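Local coordinates for protein ecdysteroid-phosphate phosphatase (Bombyx mori, PDB 3C7T) that removes phosphate from ecdysteroid 22-phosphates to release the active hormones, and also has protein tyrosine phosphatase activity in its histidine phosphatase domain, at residues G52-K56 / D57-T61; L104-D107 / P108-I112; L223-P226 / Y227-G231. One frame throughout, in Å; residues are numbered along the deposited sequence.

Contact 1 (G52-K56 / D57-T61)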
loop_
_atom_site.group_PDB
_atom_site.type_symbol
_atom_site.label_atom_id
_atom_site.label_comp_id
_atom_site.label_asym_id
_atom_site.label_seq_id
_atom_site.Cartn_x
_atom_site.Cartn_y
_atom_site.Cartn_z
ATOM N N GLY A 52 -23.251 -11.434 -5.363
ATOM C CA GLY A 52 -24.114 -10.265 -5.487
ATOM C C GLY A 52 -23.954 -9.346 -4.282
ATOM O O GLY A 52 -23.988 -8.120 -4.413
ATOM N N GLY A 53 -23.751 -9.942 -3.108
ATOM C CA GLY A 53 -23.544 -9.178 -1.891
ATOM C C GLY A 53 -22.265 -8.348 -1.976
ATOM O O GLY A 53 -22.222 -7.197 -1.509
ATOM N N TYR A 54 -21.231 -8.936 -2.576
ATOM C CA TYR A 54 -19.939 -8.236 -2.749
ATOM C C TYR A 54 -19.994 -7.128 -3.790
ATOM O O TYR A 54 -19.237 -6.156 -3.688
ATOM C CB TYR A 54 -18.784 -9.202 -3.045
ATOM C CG TYR A 54 -18.317 -9.951 -1.810
ATOM C CD1 TYR A 54 -17.727 -9.260 -0.737
ATOM C CD2 TYR A 54 -18.462 -11.345 -1.702
ATOM C CE1 TYR A 54 -17.300 -9.926 0.402
ATOM C CE2 TYR A 54 -18.018 -12.030 -0.548
ATOM C CZ TYR A 54 -17.443 -11.307 0.491
ATOM O OH TYR A 54 -16.998 -11.930 1.631
ATOM N N VAL A 55 -20.852 -7.279 -4.798
ATOM C CA VAL A 55 -21.124 -6.157 -5.726
ATOM C C VAL A 55 -21.677 -4.958 -4.939
ATOM O O VAL A 55 -21.212 -3.829 -5.093
ATOM C CB VAL A 55 -22.097 -6.560 -6.861
ATOM C CG1 VAL A 55 -22.449 -5.366 -7.715
ATOM C CG2 VAL A 55 -21.496 -7.639 -7.717
ATOM N N LYS A 56 -22.655 -5.215 -4.082
ATOM C CA LYS A 56 -23.318 -4.163 -3.289
ATOM C C LYS A 56 -22.503 -3.629 -2.113
ATOM O O LYS A 56 -22.759 -2.515 -1.620
ATOM C CB LYS A 56 -24.652 -4.693 -2.753
ATOM C CG LYS A 56 -25.677 -4.994 -3.837
ATOM C CD LYS A 56 -26.837 -5.814 -3.317
ATOM C CE LYS A 56 -27.928 -5.843 -4.362
ATOM N NZ LYS A 56 -28.566 -7.188 -4.486
ATOM N N ASP A 57 -21.546 -4.422 -1.646
ATOM C CA ASP A 57 -20.883 -4.155 -0.365
ATOM C C ASP A 57 -19.408 -4.517 -0.521
ATOM O O ASP A 57 -18.958 -5.573 -0.077
ATOM C CB ASP A 57 -21.591 -4.953 0.762
ATOM C CG ASP A 57 -21.041 -4.644 2.177
ATOM O OD1 ASP A 57 -20.614 -3.475 2.443
ATOM O OD2 ASP A 57 -21.062 -5.586 3.015
ATOM N N THR A 58 -18.671 -3.617 -1.179
ATOM C CA THR A 58 -17.267 -3.860 -1.576
ATOM C C THR A 58 -16.291 -4.167 -0.421
ATOM O O THR A 58 -16.409 -3.591 0.663
ATOM C CB THR A 58 -16.745 -2.653 -2.380
ATOM O OG1 THR A 58 -15.498 -2.994 -3.001
ATOM C CG2 THR A 58 -16.597 -1.427 -1.469
ATOM N N PRO A 59 -15.338 -5.095 -0.636
ATOM C CA PRO A 59 -14.203 -5.264 0.292
ATOM C C PRO A 59 -13.230 -4.091 0.143
ATOM O O PRO A 59 -13.295 -3.353 -0.851
ATOM C CB PRO A 59 -13.500 -6.509 -0.250
ATOM C CG PRO A 59 -14.480 -7.184 -1.153
ATOM C CD PRO A 59 -15.304 -6.076 -1.734
ATOM N N LEU A 60 -12.312 -3.947 1.100
ATOM C CA LEU A 60 -11.097 -3.145 0.858
ATOM C C LEU A 60 -10.148 -3.895 -0.056
ATOM O O LEU A 60 -10.124 -5.117 -0.050
ATOM C CB LEU A 60 -10.342 -2.904 2.164
ATOM C CG LEU A 60 -10.986 -2.148 3.320
ATOM C CD1 LEU A 60 -9.981 -2.094 4.467
ATOM C CD2 LEU A 60 -11.392 -0.725 2.855
ATOM N N THR A 61 -9.322 -3.142 -0.782
ATOM C CA THR A 61 -8.172 -3.691 -1.507
ATOM C C THR A 61 -7.114 -4.067 -0.459
ATOM O O THR A 61 -7.252 -3.703 0.728
ATOM C CB THR A 61 -7.558 -2.630 -2.424
ATOM O OG1 THR A 61 -7.193 -1.496 -1.644
ATOM C CG2 THR A 61 -8.602 -2.218 -3.496
#
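Tyr54 and Pro59 meet where helix 50-56 gives way to the loop leading to helix 62-77. CD1 is the ring atom nearest the proline, 3.9 Å from CG of Pro59, with CD of Pro59 a little further off; the two side chains cross at about a right angle. The first torsion of Tyr54 (chi1 -76°) leaves CG beside the backbone N and anti to the carbonyl carbon, with CD1 also within 3.9 Å of the backbone O of Asp57. A flat, partly polar residue suits this buried place: the ring packs against Pro59 and makes a cation-pi contact with Arg47, while its OH is hydrogen-bonded to Ala45 O.

Asp57, the first residue to leave helical geometry, completes the tight side. Its CB sits 3.3 Å from Gly53 O, and the chain continues in an extended form. Thr58 OG1 donates to Pro59 O at 3.1 Å, in the carbonyl plane on a lone pair, and is also hydrogen-bonded to Asp17 N; the side chain of Thr58 comes within about 7 Å of the bound tungstate.

The outer side is looser. Val55 and Lys56 are exposed, their CB atoms directed away from 57-61, and the lysine chain runs away from that segment.

The carboxylate of Asp57 is buried, yet Arg47 meets OD2 in a salt bridge and Leu91 N is bound to OD1. Such a pairing would be expected to stabilise the negative charge and tie this helix end to helix 91-104.

Contact 2 (L104-D107 / P108-I112); sequences LRAD and PSVKI
Asp107 reaches over Pro108 to Ser109 in the turn that follows helix 91-104. Its CB lies 3.7 Å from Ser109 OG and 4.3 Å from Val110 CG2. CG, placed anti to the backbone N (chi1 -169°), carries the carboxylate forward beside the proline ring, where OD1 approaches Pro108 CD at 3.5 Å. OD2 takes two bonds from one residue: Ser109 OG donates to it at a short 2.5 Å, OD2 accepting through its anti lone pair, whereas Ser109 N, 3.1 Å from OD2, comes in from above the carboxylate plane.

The same residues form a type I turn, Asp107 to Val110, whose chain reversal is closed by Val110 N donating to Asp107 O at 2.9 Å. Pro108 suits the second position because its ring fixes phi near the value required, and the small Ser109 can fold its hydroxyl back to the acid. On the inner flank Ala106 CB touches Val110 CB at 4.1 Å, and Val110 goes on to Val85 of strand 84-87. A water donates to both Asp107 O and Val110 O.

Ser109 N and Asp107 OD2 thus make an Asx turn nested in the type I turn: the charge of this surface carboxylate would be partly stabilised by the hydroxyl and the N-H, and the two donors together fix its rotation.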
loop_
_atom_site.group_PDB
_atom_site.type_symbol
_atom_site.label_atom_id
_atom_site.label_comp_id
_atom_site.label_asym_id
_atom_site.label_seq_id
_atom_site.Cartn_x
_atom_site.Cartn_y
_atom_site.Cartn_z
ATOM N N LEU A 104 -2.392 -1.277 15.413
ATOM C CA LEU A 104 -2.358 -0.892 16.827
ATOM C C LEU A 104 -1.828 -1.996 17.760
ATOM O O LEU A 104 -1.358 -1.713 18.863
ATOM C CB LEU A 104 -3.764 -0.457 17.269
ATOM C CG LEU A 104 -3.997 0.237 18.612
ATOM C CD1 LEU A 104 -3.124 1.495 18.750
ATOM C CD2 LEU A 104 -5.464 0.574 18.811
ATOM N N ARG A 105 -1.871 -3.240 17.302
ATOM C CA ARG A 105 -1.636 -4.402 18.159
ATOM C C ARG A 105 -2.520 -4.343 19.403
ATOM O O ARG A 105 -2.077 -4.630 20.515
ATOM C CB ARG A 105 -0.149 -4.529 18.511
ATOM C CG ARG A 105 0.693 -4.879 17.313
ATOM C CD ARG A 105 2.190 -4.946 17.633
ATOM N NE ARG A 105 2.954 -5.144 16.396
ATOM C CZ ARG A 105 4.267 -5.381 16.329
ATOM N NH1 ARG A 105 5.018 -5.438 17.427
ATOM N NH2 ARG A 105 4.844 -5.545 15.146
ATOM N N ALA A 106 -3.785 -3.980 19.195
ATOM C CA ALA A 106 -4.755 -3.918 20.269
ATOM C C ALA A 106 -4.925 -5.316 20.872
ATOM O O ALA A 106 -4.692 -6.334 20.191
ATOM C CB ALA A 106 -6.084 -3.409 19.738
ATOM N N ASP A 107 -5.310 -5.352 22.147
ATOM C CA ASP A 107 -5.628 -6.597 22.836
ATOM C C ASP A 107 -6.839 -7.222 22.133
ATOM O O ASP A 107 -7.713 -6.499 21.680
ATOM C CB ASP A 107 -5.953 -6.293 24.301
ATOM C CG ASP A 107 -6.039 -7.537 25.160
ATOM O OD1 ASP A 107 -4.981 -8.137 25.459
ATOM O OD2 ASP A 107 -7.162 -7.909 25.557
ATOM N N PRO A 108 -6.866 -8.561 21.987
ATOM C CA PRO A 108 -8.035 -9.267 21.444
ATOM C C PRO A 108 -9.358 -8.925 22.133
ATOM O O PRO A 108 -10.415 -9.151 21.567
ATOM C CB PRO A 108 -7.698 -10.751 21.687
ATOM C CG PRO A 108 -6.507 -10.751 22.637
ATOM C CD PRO A 108 -5.763 -9.499 22.286
ATOM N N SER A 109 -9.298 -8.391 23.350
ATOM C CA SER A 109 -10.507 -7.986 24.068
ATOM C C SER A 109 -11.119 -6.704 23.489
ATOM O O SER A 109 -12.257 -6.360 23.817
ATOM C CB SER A 109 -10.204 -7.775 25.545
ATOM O OG SER A 109 -9.345 -6.663 25.703
ATOM N N VAL A 110 -10.354 -5.993 22.658
ATOM C CA VAL A 110 -10.837 -4.764 22.009
ATOM C C VAL A 110 -11.571 -5.147 20.732
ATOM O O VAL A 110 -10.949 -5.485 19.724
ATOM C CB VAL A 110 -9.703 -3.746 21.720
ATOM C CG1 VAL A 110 -10.271 -2.468 21.078
ATOM C CG2 VAL A 110 -8.926 -3.413 23.005
ATOM N N LYS A 111 -12.900 -5.099 20.808
ATOM C CA LYS A 111 -13.769 -5.656 19.786
ATOM C C LYS A 111 -14.364 -4.561 18.926
ATOM O O LYS A 111 -14.555 -3.427 19.384
ATOM C CB LYS A 111 -14.920 -6.430 20.444
ATOM C CG LYS A 111 -14.508 -7.589 21.343
ATOM C CD LYS A 111 -14.164 -8.825 20.534
ATOM C CE LYS A 111 -14.009 -10.026 21.430
ATOM N NZ LYS A 111 -13.203 -11.074 20.739
ATOM N N ILE A 112 -14.667 -4.908 17.681
ATOM C CA ILE A 112 -15.328 -3.982 16.772
ATOM C C ILE A 112 -16.838 -4.014 16.999
ATOM O O ILE A 112 -17.480 -5.064 16.831
ATOM C CB ILE A 112 -15.038 -4.327 15.299
ATOM C CG1 ILE A 112 -13.528 -4.320 15.035
ATOM C CG2 ILE A 112 -15.739 -3.316 14.362
ATOM C CD1 ILE A 112 -13.135 -5.049 13.792
HETATM O O HOH W 1 -8.594 -6.099 18.976
#

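Contact 3 (L223-P226 / Y227-G231); sequences LKVP and YCALG
Apolar contact between Val225, Pro226 and Ala229 fills the inside of the bend. Ala229 CB lies 3.7 Å from Val225 CB, with CG2 of the valine at a like distance, and 3.8 Å from Pro226 CD. With CG1 of Val225 anti to the carbonyl carbon (chi1 -59°), CG2 falls between the backbone N and the carbonyl carbon, on the side of the alanine. A single methyl fits here, since it also stands only 3.2 Å from Pro226 O.

The polar part is one backbone bond. Ala229 N donates to Pro226 O at 2.9 Å, the N-H...O angle being 151°. It closes a type II turn in which Tyr227 and Cys228 take the corners, Cys228 with the positive phi (52°) that this turn demands of its third residue.

Around the active site, Lys224 NZ is hydrogen-bonded to the bound tungstate. Tyr227 is a neighbour, its nearest side-chain atoms about 4 Å from those of Arg11 and of His12, which forms the phosphohistidine intermediate.

The bend thus delivers the chain into strand 230-235, beside strand 5-11, to which Ala229 is hydrogen-bonded at Arg11. Cys228 packs on helix 62-77, Ala229 on Leu196 of helix 193-204, and Val225 and Ala229 also meet Phe256 of the second subunit.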
loop_
_atom_site.group_PDB
_atom_site.type_symbol
_atom_site.label_atom_id
_atom_site.label_comp_id
_atom_site.label_asym_id
_atom_site.label_seq_id
_atom_site.Cartn_x
_atom_site.Cartn_y
_atom_site.Cartn_z
ATOM N N LEU A 223 -14.787 18.064 -2.150
ATOM C CA LEU A 223 -14.120 16.771 -2.251
ATOM C C LEU A 223 -14.250 15.976 -0.966
ATOM O O LEU A 223 -14.329 16.558 0.114
ATOM C CB LEU A 223 -12.640 16.993 -2.543
ATOM C CG LEU A 223 -12.301 17.790 -3.790
ATOM C CD1 LEU A 223 -10.799 17.800 -3.934
ATOM C CD2 LEU A 223 -12.953 17.164 -5.033
ATOM N N LYS A 224 -14.295 14.651 -1.085
ATOM C CA LYS A 224 -14.278 13.774 0.083
ATOM C C LYS A 224 -12.895 13.777 0.686
ATOM O O LYS A 224 -11.894 13.856 -0.048
ATOM C CB LYS A 224 -14.624 12.333 -0.297
ATOM C CG LYS A 224 -16.071 12.098 -0.578
ATOM C CD LYS A 224 -16.383 10.631 -0.923
ATOM C CE LYS A 224 -17.899 10.427 -0.961
ATOM N NZ LYS A 224 -18.452 9.160 -1.489
ATOM N N VAL A 225 -12.840 13.672 2.012
ATOM C CA VAL A 225 -11.562 13.465 2.696
ATOM C C VAL A 225 -10.906 12.183 2.131
ATOM O O VAL A 225 -11.616 11.275 1.678
ATOM C CB VAL A 225 -11.733 13.396 4.227
ATOM C CG1 VAL A 225 -12.369 14.709 4.752
ATOM C CG2 VAL A 225 -12.552 12.190 4.647
ATOM N N PRO A 226 -9.564 12.119 2.139
ATOM C CA PRO A 226 -8.842 10.958 1.587
ATOM C C PRO A 226 -9.135 9.632 2.295
ATOM O O PRO A 226 -9.644 9.618 3.413
ATOM C CB PRO A 226 -7.381 11.339 1.811
ATOM C CG PRO A 226 -7.389 12.852 1.890
ATOM C CD PRO A 226 -8.636 13.157 2.617
ATOM N N TYR A 227 -8.794 8.521 1.649
ATOM C CA TYR A 227 -8.941 7.223 2.308
ATOM C C TYR A 227 -8.167 7.211 3.611
ATOM O O TYR A 227 -7.030 7.717 3.663
ATOM C CB TYR A 227 -8.379 6.141 1.415
ATOM C CG TYR A 227 -9.174 5.796 0.167
ATOM C CD1 TYR A 227 -10.543 5.497 0.240
ATOM C CD2 TYR A 227 -8.530 5.649 -1.063
ATOM C CE1 TYR A 227 -11.248 5.109 -0.895
ATOM C CE2 TYR A 227 -9.231 5.261 -2.218
ATOM C CZ TYR A 227 -10.600 4.996 -2.116
ATOM O OH TYR A 227 -11.310 4.588 -3.226
ATOM N N CYS A 228 -8.776 6.641 4.653
ATOM C CA CYS A 228 -8.200 6.626 6.010
ATOM C C CYS A 228 -7.776 8.022 6.529
ATOM O O CYS A 228 -6.903 8.119 7.359
ATOM C CB CYS A 228 -7.053 5.612 6.103
ATOM S SG CYS A 228 -7.643 3.882 6.013
ATOM N N ALA A 229 -8.424 9.083 6.044
ATOM C CA ALA A 229 -8.315 10.400 6.680
ATOM C C ALA A 229 -8.737 10.273 8.153
ATOM O O ALA A 229 -9.758 9.664 8.469
ATOM C CB ALA A 229 -9.163 11.402 5.993
ATOM N N LEU A 230 -7.925 10.851 9.025
ATOM C CA LEU A 230 -8.115 10.736 10.459
ATOM C C LEU A 230 -8.406 12.106 11.049
ATOM O O LEU A 230 -7.659 13.074 10.847
ATOM C CB LEU A 230 -6.863 10.132 11.119
ATOM C CG LEU A 230 -6.911 9.935 12.632
ATOM C CD1 LEU A 230 -7.891 8.839 13.080
ATOM C CD2 LEU A 230 -5.511 9.640 13.182
ATOM N N GLY A 231 -9.526 12.173 11.758
ATOM C CA GLY A 231 -9.904 13.369 12.484
ATOM C C GLY A 231 -9.806 13.104 13.968
ATOM O O GLY A 231 -10.010 11.954 14.421
#

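All three contacts lie where the chain changes direction, but their surroundings differ. Contact 1 is buried, contact 3 partly buried and contact 2 at the surface, away from the annotated sites. Contacts 1 and 2 both involve helix 91-104, which side chains of the first pack on and the second follows; their centres are about 25 Å apart. Contact 1 shares helix 62-77 with contact 3, leading into it while the other packs on it; contact 1 lies near the tungstate, and contact 3 binds it through Lys224. An aspartate serves each of the first two: the buried one is paired with Arg47 and Leu91 N, the surface one with Ser109. Contact 3 relies on apolar atoms and a backbone bond, and only it touches the second subunit.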